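Local coordinates for protein cortical-lytic enzyme (Bacillus cereus, PDB 4S3J) that acts as an N-acetylglucosaminidase that degrades partially broken-down spore cortex peptidoglycan during germination, probably recognising its muramic acid delta-lactam residues, at residues L133-Y138 / V276-I281. Residues are numbered along the deposited sequence; the frame is centred on the assembly and turned at random.
Sequences LTYLAY and VDFVVI
One face of the Tyr135 ring receives the Phe278 ring, whose CZ sits over its centre, 4.2 Å above the plane. The pair lies inside the TIM barrel of this family 18 glycosyl hydrolase, at the N-terminal end of the barrel strands, the end opposite the one where TIM-barrel active sites lie. Tyr135 CZ approaches the Phe278 ring obliquely. It is an oblique aromatic contact, with the planes inclined at 45° and the centroids 5.2 Å apart. Strands 135-143 and 278-281 do not pair with each other; they face across the barrel interior. Each places its first residue inward, and the two side chains run past one another, each toward the other's strand. The Phe278 CG is held between backbone N and carbonyl carbon (chi1 66°), which sends the ring in toward Tyr135. Both residues are buried, and no hydrogen bond links the segments. Ile168 and Met170 of strand 168-177 touch Tyr135, while Ile108 and Ser248 touch Phe278, so neighbouring strands pack around the pair. The tyrosine hydroxyl has a weak hydrogen bond with Lys430 NZ, near the C-terminal end of the chain. The contact is interior packing, away from the probable proton donor Glu220. Phe278 CE2 makes the closest contacts, 3.8 Å from both Tyr135 CZ and Tyr135 OH.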
# COMPACT_ATOMS: atom_id res chain seq x y z
N LEU A 133 -0.88 12.15 0.49
CA LEU A 133 -0.17 11.64 -0.69
C LEU A 133 0.93 12.53 -1.24
O LEU A 133 0.76 13.75 -1.38
CB LEU A 133 -1.15 11.39 -1.82
CG LEU A 133 -2.28 10.41 -1.56
CD1 LEU A 133 -3.07 10.27 -2.86
CD2 LEU A 133 -1.75 9.07 -1.09
N THR A 134 2.04 11.92 -1.62
CA THR A 134 3.02 12.62 -2.44
C THR A 134 2.56 12.60 -3.90
O THR A 134 2.68 13.60 -4.63
CB THR A 134 4.43 11.98 -2.34
OG1 THR A 134 4.79 11.78 -0.96
CG2 THR A 134 5.46 12.87 -3.03
N TYR A 135 2.03 11.44 -4.30
CA TYR A 135 1.57 11.19 -5.66
C TYR A 135 0.19 10.55 -5.69
O TYR A 135 -0.10 9.71 -4.85
CB TYR A 135 2.54 10.26 -6.39
CG TYR A 135 3.95 10.75 -6.55
CD1 TYR A 135 4.28 11.54 -7.62
CD2 TYR A 135 4.93 10.40 -5.64
CE1 TYR A 135 5.56 11.99 -7.78
CE2 TYR A 135 6.23 10.84 -5.79
CZ TYR A 135 6.53 11.64 -6.87
OH TYR A 135 7.82 12.11 -7.07
N LEU A 136 -0.63 10.94 -6.67
CA LEU A 136 -1.92 10.31 -6.97
C LEU A 136 -1.84 9.70 -8.36
O LEU A 136 -1.51 10.40 -9.33
CB LEU A 136 -3.06 11.32 -6.89
CG LEU A 136 -4.46 10.80 -7.24
CD1 LEU A 136 -4.92 9.70 -6.26
CD2 LEU A 136 -5.45 11.94 -7.27
N ALA A 137 -2.15 8.41 -8.46
CA ALA A 137 -1.99 7.65 -9.70
C ALA A 137 -3.32 7.19 -10.27
O ALA A 137 -3.86 6.17 -9.83
CB ALA A 137 -1.10 6.44 -9.48
N TYR A 138 -3.82 7.91 -11.27
CA TYR A 138 -5.08 7.55 -11.91
C TYR A 138 -4.83 6.48 -12.97
O TYR A 138 -4.22 6.72 -14.01
CB TYR A 138 -5.75 8.81 -12.47
CG TYR A 138 -7.16 8.61 -13.02
CD1 TYR A 138 -7.86 7.45 -12.79
CD2 TYR A 138 -7.76 9.59 -13.80
CE1 TYR A 138 -9.13 7.27 -13.31
CE2 TYR A 138 -9.03 9.42 -14.30
CZ TYR A 138 -9.71 8.27 -14.06
OH TYR A 138 -10.98 8.09 -14.58
N VAL A 276 15.42 5.26 -14.04
CA VAL A 276 14.24 5.95 -13.52
C VAL A 276 14.46 6.67 -12.17
O VAL A 276 15.47 6.46 -11.49
CB VAL A 276 13.06 4.94 -13.35
CG1 VAL A 276 12.81 4.16 -14.64
CG2 VAL A 276 13.33 4.00 -12.18
N ASP A 277 13.53 7.54 -11.82
CA ASP A 277 13.57 8.24 -10.53
C ASP A 277 13.08 7.35 -9.39
O ASP A 277 13.64 7.40 -8.30
CB ASP A 277 12.75 9.52 -10.61
CG ASP A 277 13.40 10.56 -11.52
OD1 ASP A 277 14.35 11.22 -11.05
OD2 ASP A 277 13.00 10.68 -12.70
N PHE A 278 12.05 6.56 -9.64
CA PHE A 278 11.63 5.56 -8.67
C PHE A 278 10.87 4.43 -9.33
O PHE A 278 10.42 4.55 -10.49
CB PHE A 278 10.81 6.19 -7.55
CG PHE A 278 9.47 6.74 -7.96
CD1 PHE A 278 8.33 5.93 -8.00
CD2 PHE A 278 9.32 8.09 -8.23
CE1 PHE A 278 7.08 6.46 -8.34
CE2 PHE A 278 8.09 8.63 -8.56
CZ PHE A 278 6.97 7.81 -8.62
N VAL A 279 10.79 3.31 -8.62
CA VAL A 279 10.02 2.14 -9.03
C VAL A 279 8.96 1.83 -7.99
O VAL A 279 9.15 2.11 -6.80
CB VAL A 279 10.89 0.88 -9.24
CG1 VAL A 279 11.93 1.09 -10.35
CG2 VAL A 279 11.59 0.47 -7.95
N VAL A 280 7.86 1.27 -8.47
CA VAL A 280 6.81 0.71 -7.62
C VAL A 280 6.85 -0.81 -7.78
O VAL A 280 6.56 -1.33 -8.85
CB VAL A 280 5.41 1.26 -7.98
CG1 VAL A 280 4.34 0.55 -7.19
CG2 VAL A 280 5.34 2.75 -7.70
N ILE A 281 7.23 -1.51 -6.71
CA ILE A 281 7.34 -2.96 -6.76
C ILE A 281 6.06 -3.55 -6.19
O ILE A 281 5.64 -3.20 -5.10
CB ILE A 281 8.56 -3.50 -5.98
CG1 ILE A 281 9.83 -2.75 -6.41
CG2 ILE A 281 8.69 -5.01 -6.18
CD1 ILE A 281 11.11 -3.26 -5.78